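Long-range contact in De novo designed protein CA01 (Synthetic construct, PDB 5E6G), which is a computationally designed all-helical protein with no assigned function, apparently made to test the design of structurally distinct proteins: residues Y99-L110 and F124-A133. Residues are numbered along the deposited sequence; the frame is centred on the assembly and turned at random.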
loop_
_atom_site.group_PDB
_atom_site.type_symbol
_atom_site.label_atom_id
_atom_site.label_comp_id
_atom_site.label_asym_id
_atom_site.label_seq_id
_atom_site.Cartn_x
_atom_site.Cartn_y
_atom_site.Cartn_z
ATOM N N TYR A 99 -2.094 9.739 -6.223
ATOM C CA TYR A 99 -2.121 8.581 -5.337
ATOM C C TYR A 99 -0.902 8.615 -4.415
ATOM O O TYR A 99 -1.004 8.312 -3.226
ATOM C CB TYR A 99 -2.144 7.276 -6.140
ATOM C CG TYR A 99 -2.185 6.028 -5.279
ATOM C CD1 TYR A 99 -1.029 5.521 -4.700
ATOM C CD2 TYR A 99 -3.380 5.357 -5.048
ATOM C CE1 TYR A 99 -1.060 4.390 -3.910
ATOM C CE2 TYR A 99 -3.419 4.219 -4.264
ATOM C CZ TYR A 99 -2.256 3.741 -3.696
ATOM O OH TYR A 99 -2.285 2.613 -2.909
ATOM N N ALA A 100 0.241 8.999 -4.977
ATOM C CA ALA A 100 1.507 9.015 -4.250
ATOM C C ALA A 100 1.478 9.942 -3.035
ATOM O O ALA A 100 1.973 9.584 -1.964
ATOM C CB ALA A 100 2.638 9.420 -5.186
ATOM N N GLU A 101 0.904 11.130 -3.193
ATOM C CA GLU A 101 0.855 12.090 -2.095
ATOM C C GLU A 101 -0.151 11.671 -1.027
ATOM O O GLU A 101 0.093 11.858 0.166
ATOM C CB GLU A 101 0.517 13.491 -2.612
ATOM C CG GLU A 101 1.652 14.165 -3.379
ATOM C CD GLU A 101 2.980 14.114 -2.640
ATOM O OE1 GLU A 101 3.016 14.481 -1.446
ATOM O OE2 GLU A 101 3.987 13.695 -3.254
ATOM N N LEU A 102 -1.279 11.108 -1.452
ATOM C CA LEU A 102 -2.253 10.565 -0.515
ATOM C C LEU A 102 -1.636 9.399 0.243
ATOM O O LEU A 102 -1.807 9.262 1.456
ATOM C CB LEU A 102 -3.519 10.108 -1.242
ATOM C CG LEU A 102 -4.452 11.196 -1.772
ATOM C CD1 LEU A 102 -5.575 10.567 -2.583
ATOM C CD2 LEU A 102 -5.018 12.031 -0.635
ATOM N N PHE A 103 -0.917 8.560 -0.496
ATOM C CA PHE A 103 -0.193 7.435 0.076
ATOM C C PHE A 103 0.818 7.931 1.112
ATOM O O PHE A 103 0.920 7.381 2.206
ATOM C CB PHE A 103 0.504 6.648 -1.041
ATOM C CG PHE A 103 1.255 5.435 -0.568
ATOM C CD1 PHE A 103 0.633 4.198 -0.505
ATOM C CD2 PHE A 103 2.592 5.526 -0.210
ATOM C CE1 PHE A 103 1.326 3.078 -0.083
ATOM C CE2 PHE A 103 3.288 4.409 0.213
ATOM C CZ PHE A 103 2.654 3.184 0.278
ATOM N N ARG A 104 1.546 8.989 0.765
ATOM C CA ARG A 104 2.583 9.529 1.641
ATOM C C ARG A 104 1.999 10.125 2.918
ATOM O O ARG A 104 2.451 9.814 4.021
ATOM C CB ARG A 104 3.397 10.599 0.910
ATOM C CG ARG A 104 4.657 11.025 1.652
ATOM C CD ARG A 104 5.169 12.371 1.166
ATOM N NE ARG A 104 5.503 12.361 -0.255
ATOM C CZ ARG A 104 6.655 11.922 -0.755
ATOM N NH1 ARG A 104 7.596 11.440 0.047
ATOM N NH2 ARG A 104 6.865 11.958 -2.063
ATOM N N ALA A 105 1.001 10.988 2.762
ATOM C CA ALA A 105 0.396 11.678 3.896
ATOM C C ALA A 105 -0.272 10.690 4.847
ATOM O O ALA A 105 -0.126 10.794 6.065
ATOM C CB ALA A 105 -0.610 12.711 3.410
ATOM N N LYS A 106 -1.001 9.732 4.286
ATOM C CA LYS A 106 -1.658 8.707 5.090
ATOM C C LYS A 106 -0.630 7.800 5.757
ATOM O O LYS A 106 -0.785 7.418 6.920
ATOM C CB LYS A 106 -2.610 7.877 4.229
ATOM C CG LYS A 106 -3.379 6.807 4.997
ATOM C CD LYS A 106 -4.243 7.413 6.093
ATOM C CE LYS A 106 -5.118 6.362 6.755
ATOM N NZ LYS A 106 -6.093 6.963 7.708
ATOM N N GLY A 107 0.416 7.454 5.014
ATOM C CA GLY A 107 1.476 6.616 5.540
ATOM C C GLY A 107 2.106 7.217 6.782
ATOM O O GLY A 107 2.261 6.540 7.796
ATOM N N GLU A 108 2.460 8.496 6.698
ATOM C CA GLU A 108 3.047 9.213 7.827
ATOM C C GLU A 108 2.113 9.187 9.029
ATOM O O GLU A 108 2.553 9.054 10.170
ATOM C CB GLU A 108 3.358 10.659 7.436
ATOM C CG GLU A 108 4.499 10.793 6.443
ATOM C CD GLU A 108 4.641 12.199 5.899
ATOM O OE1 GLU A 108 3.965 13.111 6.416
ATOM O OE2 GLU A 108 5.428 12.390 4.949
ATOM N N GLU A 109 0.819 9.309 8.757
ATOM C CA GLU A 109 -0.195 9.275 9.800
ATOM C C GLU A 109 -0.294 7.875 10.397
ATOM O O GLU A 109 -0.440 7.717 11.608
ATOM C CB GLU A 109 -1.548 9.718 9.233
ATOM C CG GLU A 109 -2.570 10.130 10.283
ATOM C CD GLU A 109 -3.760 10.868 9.691
ATOM O OE1 GLU A 109 -3.617 11.479 8.609
ATOM O OE2 GLU A 109 -4.843 10.839 10.312
ATOM N N LEU A 110 -0.202 6.863 9.538
ATOM C CA LEU A 110 -0.295 5.473 9.973
ATOM C C LEU A 110 0.923 5.041 10.785
ATOM O O LEU A 110 0.801 4.233 11.704
ATOM C CB LEU A 110 -0.461 4.545 8.767
ATOM C CG LEU A 110 -1.833 4.528 8.092
ATOM C CD1 LEU A 110 -1.781 3.704 6.814
ATOM C CD2 LEU A 110 -2.901 3.982 9.029
ATOM N N PHE A 124 -2.441 -1.391 9.412
ATOM C CA PHE A 124 -1.472 -0.514 8.769
ATOM C C PHE A 124 -1.401 -0.798 7.274
ATOM O O PHE A 124 -1.492 0.115 6.455
ATOM C CB PHE A 124 -0.090 -0.688 9.408
ATOM C CG PHE A 124 0.981 0.164 8.787
ATOM C CD1 PHE A 124 1.670 -0.270 7.667
ATOM C CD2 PHE A 124 1.304 1.397 9.329
ATOM C CE1 PHE A 124 2.654 0.513 7.096
ATOM C CE2 PHE A 124 2.290 2.185 8.761
ATOM C CZ PHE A 124 2.965 1.741 7.644
ATOM N N ALA A 125 -1.246 -2.070 6.927
ATOM C CA ALA A 125 -1.114 -2.473 5.533
ATOM C C ALA A 125 -2.355 -2.114 4.722
ATOM O O ALA A 125 -2.251 -1.548 3.636
ATOM C CB ALA A 125 -0.838 -3.966 5.441
ATOM N N ARG A 126 -3.529 -2.441 5.254
ATOM C CA ARG A 126 -4.779 -2.219 4.534
ATOM C C ARG A 126 -5.055 -0.738 4.309
ATOM O O ARG A 126 -5.311 -0.311 3.184
ATOM C CB ARG A 126 -5.947 -2.856 5.287
ATOM C CG ARG A 126 -5.886 -4.368 5.317
ATOM C CD ARG A 126 -7.239 -4.989 5.599
ATOM N NE ARG A 126 -7.199 -6.437 5.416
ATOM C CZ ARG A 126 -7.258 -7.044 4.234
ATOM N NH1 ARG A 126 -7.362 -6.332 3.118
ATOM N NH2 ARG A 126 -7.213 -8.367 4.167
ATOM N N GLN A 127 -4.995 0.045 5.379
ATOM C CA GLN A 127 -5.285 1.471 5.293
ATOM C C GLN A 127 -4.255 2.213 4.444
ATOM O O GLN A 127 -4.582 3.199 3.783
ATOM C CB GLN A 127 -5.351 2.077 6.695
ATOM C CG GLN A 127 -6.566 1.616 7.483
ATOM C CD GLN A 127 -6.597 2.161 8.893
ATOM O OE1 GLN A 127 -6.150 3.278 9.151
ATOM N NE2 GLN A 127 -7.125 1.369 9.819
ATOM N N LEU A 128 -3.015 1.736 4.462
ATOM C CA LEU A 128 -1.950 2.349 3.677
ATOM C C LEU A 128 -2.237 2.214 2.185
ATOM O O LEU A 128 -2.086 3.167 1.422
ATOM C CB LEU A 128 -0.599 1.712 4.019
ATOM C CG LEU A 128 0.626 2.227 3.261
ATOM C CD1 LEU A 128 0.953 3.654 3.673
ATOM C CD2 LEU A 128 1.819 1.311 3.488
ATOM N N VAL A 129 -2.671 1.026 1.780
ATOM C CA VAL A 129 -2.888 0.727 0.371
ATOM C C VAL A 129 -4.245 1.231 -0.125
ATOM O O VAL A 129 -4.347 1.765 -1.231
ATOM C CB VAL A 129 -2.779 -0.798 0.115
ATOM C CG1 VAL A 129 -3.151 -1.148 -1.324
ATOM C CG2 VAL A 129 -1.376 -1.283 0.425
ATOM N N PHE A 130 -5.282 1.071 0.693
ATOM C CA PHE A 130 -6.652 1.293 0.231
ATOM C C PHE A 130 -7.159 2.722 0.413
ATOM O O PHE A 130 -8.010 3.172 -0.352
ATOM C CB PHE A 130 -7.604 0.325 0.939
ATOM C CG PHE A 130 -7.551 -1.075 0.395
ATOM C CD1 PHE A 130 -8.262 -1.412 -0.744
ATOM C CD2 PHE A 130 -6.790 -2.050 1.016
ATOM C CE1 PHE A 130 -8.216 -2.695 -1.251
ATOM C CE2 PHE A 130 -6.741 -3.335 0.515
ATOM C CZ PHE A 130 -7.455 -3.658 -0.621
ATOM N N TYR A 131 -6.652 3.436 1.415
ATOM C CA TYR A 131 -7.107 4.807 1.657
ATOM C C TYR A 131 -6.800 5.722 0.467
ATOM O O TYR A 131 -7.656 6.510 0.061
ATOM C CB TYR A 131 -6.482 5.377 2.939
ATOM C CG TYR A 131 -6.903 6.800 3.232
ATOM C CD1 TYR A 131 -8.009 7.064 4.029
ATOM C CD2 TYR A 131 -6.203 7.877 2.706
ATOM C CE1 TYR A 131 -8.403 8.359 4.298
ATOM C CE2 TYR A 131 -6.590 9.177 2.967
ATOM C CZ TYR A 131 -7.691 9.413 3.763
ATOM O OH TYR A 131 -8.077 10.706 4.026
ATOM N N PRO A 132 -5.585 5.621 -0.102
ATOM C CA PRO A 132 -5.298 6.448 -1.279
ATOM C C PRO A 132 -5.956 5.904 -2.547
ATOM O O PRO A 132 -6.003 6.603 -3.558
ATOM C CB PRO A 132 -3.764 6.390 -1.390
ATOM C CG PRO A 132 -3.282 5.750 -0.118
ATOM C CD PRO A 132 -4.395 4.870 0.324
ATOM N N ALA A 133 -6.462 4.673 -2.487
ATOM C CA ALA A 133 -7.099 4.045 -3.644
ATOM C C ALA A 133 -8.525 4.547 -3.845
ATOM O O ALA A 133 -9.175 4.225 -4.839
ATOM C CB ALA A 133 -7.098 2.532 -3.487
#
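Phe124 brings its ring beside Leu110, with Phe124 CE2 3.6 Å from Leu110 CB. Ile30 and Ile80, from two other helices, also touch this ring. Gln127 lies across Leu110, and its OE1 meets the methyl Leu110 CD2. The other methyl, Leu110 CD1, presses on the backbone of Leu128, tightly, at 3.4 Å from Leu128 CA. In Leu128, CG anti to the backbone N (chi1 179°) directs the branch at Phe103, and Leu128 CD1 lies over one face of the Phe103 ring, 4.0 Å from its centroid. Leu128 CD1 also sits 3.5 Å from Gly107 CA; a side chain there would crowd this methyl. Helices 99-110 and 124-130 run antiparallel, with axes approaching to 9.1 Å and 154° between their directions, within a five-helix all-alpha fold. Val129 O accepts a hydrogen bond of 2.8 Å from Tyr99 OH, in the carbonyl plane and on a lone pair. A phenylalanine in place of Tyr99 would probably leave this carbonyl without its hydroxyl partner. Tyr131 offers a ring face to the Lys106 chain; Lys106 CD packs on it and Lys106 NZ makes a cation-pi contact. Pro132 packs against Tyr99, Leu102 and Phe103, with Pro132 CB over one face of the Tyr99 ring. Ala133 CB reaches Tyr99 CE2 at 4.1 Å.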